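PDB 1YAC: YCAC GENE product from Escherichia coli, which is probably a hydrolase of the isochorismatase family, of unknown specificity, that assembles as an octamer with a three-layer alpha-beta-alpha sandwich fold. Local coordinates for residues A[146-149]-A[150-154]. Residues are numbered along the deposited sequence; the frame is centred on the assembly and turned at random.
Sequences ITRH and SAWDR
One face of the Trp152 indole is covered by two side chains from the preceding helical turn: His149 brings its CD2 edge over the six-membered ring, and the Arg148 chain runs across the same face. The His149–Trp152 pair is edge-to-face (T-shaped), with ring planes 72° apart and centroids 5.1 Å from each other; His149 CD2 lies 3.8 Å from Trp152 CE3. Arg148 CG stands anti to its own backbone N (chi1 177°), which sends the chain along the indole, CG coming within 3.4 Å of Trp152 NE1 and CD within 3.7 Å of Trp152 CZ2. A bend at chi3 then carries the guanidinium past the indole rim, its plane 30° from that of the ring, and NH1 forms a salt bridge with Asp30. His149 NE2 lies in the guanidinium plane, at its edge. An alanine in place of Trp152 would probably leave the His149 edge without its aromatic face and the Arg148 methylenes uncovered on that side, although the Asp30 salt bridge would still hold the guanidinium. The backbone bond from Trp152 N to Arg148 O (2.9 Å) joins the same two residues. Ile146 O is gripped twice, from opposite faces of its plane: by Ser150 N at 3.0 Å and by Ser150 OG at 2.9 Å. Ser150 OG also bonds Thr137 of a second subunit, while Ser150 of a third packs on Trp152. This i to i+4 bonding is that of an alpha-helix, here helix 145-158, the crossover of the beta-alpha-beta unit between parallel strands 132-136 and 161-163, at a subunit interface of the octamer.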
ATOM      1  N   ILE A 146       3.705  12.526  -3.105  1.00  7.97           N
ATOM      2  CA  ILE A 146       4.833  13.172  -3.773  1.00  8.36           C
ATOM      3  C   ILE A 146       4.812  14.691  -3.536  1.00  7.97           C
ATOM      4  O   ILE A 146       5.832  15.271  -3.177  1.00  7.51           O
ATOM      5  CB  ILE A 146       4.853  12.889  -5.286  1.00  8.98           C
ATOM      6  CG1 ILE A 146       5.166  11.409  -5.526  1.00 11.03           C
ATOM      7  CG2 ILE A 146       5.879  13.787  -5.988  1.00  7.68           C
ATOM      8  CD1 ILE A 146       5.184  11.001  -6.997  1.00 12.88           C
ATOM      9  N   THR A 147       3.653  15.326  -3.697  1.00  7.32           N
ATOM     10  CA  THR A 147       3.567  16.773  -3.493  1.00  6.62           C
ATOM     11  C   THR A 147       3.838  17.082  -2.027  1.00  7.66           C
ATOM     12  O   THR A 147       4.498  18.084  -1.702  1.00  8.42           O
ATOM     13  CB  THR A 147       2.204  17.375  -3.958  1.00  6.55           C
ATOM     14  OG1 THR A 147       1.113  16.771  -3.244  1.00  6.88           O
ATOM     15  CG2 THR A 147       2.011  17.141  -5.464  1.00  6.32           C
ATOM     16  N   ARG A 148       3.386  16.192  -1.146  1.00  7.41           N
ATOM     17  CA  ARG A 148       3.616  16.357   0.284  1.00  8.01           C
ATOM     18  C   ARG A 148       5.100  16.204   0.648  1.00  8.06           C
ATOM     19  O   ARG A 148       5.698  17.116   1.214  1.00  7.96           O
ATOM     20  CB  ARG A 148       2.819  15.333   1.092  1.00  9.51           C
ATOM     21  CG  ARG A 148       3.095  15.425   2.599  1.00 12.16           C
ATOM     22  CD  ARG A 148       2.289  14.441   3.411  1.00 18.11           C
ATOM     23  NE  ARG A 148       2.790  13.080   3.312  1.00 19.97           N
ATOM     24  CZ  ARG A 148       2.039  11.977   3.260  1.00 20.11           C
ATOM     25  NH1 ARG A 148       0.716  12.022   3.271  1.00 20.80           N
ATOM     26  NH2 ARG A 148       2.632  10.803   3.298  1.00 19.68           N
ATOM     27  N   HIS A 149       5.680  15.044   0.341  1.00  7.55           N
ATOM     28  CA  HIS A 149       7.073  14.772   0.690  1.00  8.31           C
ATOM     29  C   HIS A 149       8.073  15.742   0.072  1.00  8.89           C
ATOM     30  O   HIS A 149       9.094  16.054   0.689  1.00  9.37           O
ATOM     31  CB  HIS A 149       7.439  13.310   0.409  1.00  9.77           C
ATOM     32  CG  HIS A 149       6.753  12.328   1.317  1.00 12.66           C
ATOM     33  ND1 HIS A 149       6.394  11.060   0.909  1.00 12.91           N
ATOM     34  CD2 HIS A 149       6.351  12.434   2.609  1.00 14.48           C
ATOM     35  CE1 HIS A 149       5.795  10.430   1.907  1.00 15.15           C
ATOM     36  NE2 HIS A 149       5.756  11.239   2.951  1.00 14.28           N
ATOM     37  N   SER A 150       7.787  16.222  -1.135  1.00  7.94           N
ATOM     38  CA  SER A 150       8.649  17.200  -1.794  1.00  8.30           C
ATOM     39  C   SER A 150       8.650  18.485  -0.953  1.00  7.91           C
ATOM     40  O   SER A 150       9.708  19.080  -0.691  1.00  8.17           O
ATOM     41  CB  SER A 150       8.157  17.467  -3.221  1.00  7.11           C
ATOM     42  OG  SER A 150       8.413  16.332  -4.055  1.00  8.03           O
ATOM     43  N   ALA A 151       7.469  18.859  -0.472  1.00  6.58           N
ATOM     44  CA  ALA A 151       7.313  20.039   0.366  1.00  7.30           C
ATOM     45  C   ALA A 151       8.038  19.847   1.703  1.00  8.13           C
ATOM     46  O   ALA A 151       8.692  20.769   2.189  1.00  7.39           O
ATOM     47  CB  ALA A 151       5.834  20.318   0.602  1.00  6.78           C
ATOM     48  N   TRP A 152       7.897  18.664   2.316  1.00  7.91           N
ATOM     49  CA  TRP A 152       8.575  18.387   3.589  1.00  7.25           C
ATOM     50  C   TRP A 152      10.054  18.592   3.421  1.00  7.58           C
ATOM     51  O   TRP A 152      10.696  19.213   4.271  1.00  8.58           O
ATOM     52  CB  TRP A 152       8.381  16.947   4.049  1.00  5.48           C
ATOM     53  CG  TRP A 152       7.064  16.688   4.654  1.00  6.89           C
ATOM     54  CD1 TRP A 152       5.954  17.471   4.573  1.00  6.22           C
ATOM     55  CD2 TRP A 152       6.677  15.508   5.365  1.00  7.46           C
ATOM     56  NE1 TRP A 152       4.891  16.845   5.172  1.00  8.94           N
ATOM     57  CE2 TRP A 152       5.306  15.634   5.665  1.00  8.21           C
ATOM     58  CE3 TRP A 152       7.361  14.351   5.770  1.00  9.20           C
ATOM     59  CZ2 TRP A 152       4.591  14.640   6.354  1.00  8.44           C
ATOM     60  CZ3 TRP A 152       6.645  13.356   6.464  1.00  9.92           C
ATOM     61  CH2 TRP A 152       5.276  13.515   6.742  1.00  9.58           C
ATOM     62  N   ASP A 153      10.603  18.024   2.351  1.00  7.35           N
ATOM     63  CA  ASP A 153      12.026  18.146   2.079  1.00  8.73           C
ATOM     64  C   ASP A 153      12.427  19.615   1.973  1.00  8.63           C
ATOM     65  O   ASP A 153      13.387  20.068   2.616  1.00  7.67           O
ATOM     66  CB  ASP A 153      12.385  17.419   0.782  1.00 10.24           C
ATOM     67  CG  ASP A 153      13.892  17.394   0.538  1.00 13.47           C
ATOM     68  OD1 ASP A 153      14.419  18.358  -0.046  1.00 12.77           O
ATOM     69  OD2 ASP A 153      14.554  16.424   0.959  1.00 16.27           O
ATOM     70  N   ARG A 154      11.649  20.369   1.207  1.00  7.25           N
ATOM     71  CA  ARG A 154      11.925  21.789   1.000  1.00  8.33           C
ATOM     72  C   ARG A 154      11.864  22.602   2.301  1.00  8.37           C
ATOM     73  O   ARG A 154      12.741  23.429   2.563  1.00  7.82           O
ATOM     74  CB  ARG A 154      10.970  22.372  -0.048  1.00  7.62           C
ATOM     75  CG  ARG A 154      11.465  23.701  -0.628  1.00  8.34           C
ATOM     76  CD  ARG A 154      10.494  24.290  -1.638  1.00  8.01           C
ATOM     77  NE  ARG A 154      11.092  25.449  -2.299  1.00  8.20           N
ATOM     78  CZ  ARG A 154      10.403  26.399  -2.919  1.00  8.05           C
ATOM     79  NH1 ARG A 154       9.078  26.337  -2.973  1.00  6.88           N
ATOM     80  NH2 ARG A 154      11.043  27.419  -3.476  1.00  6.48           N
TER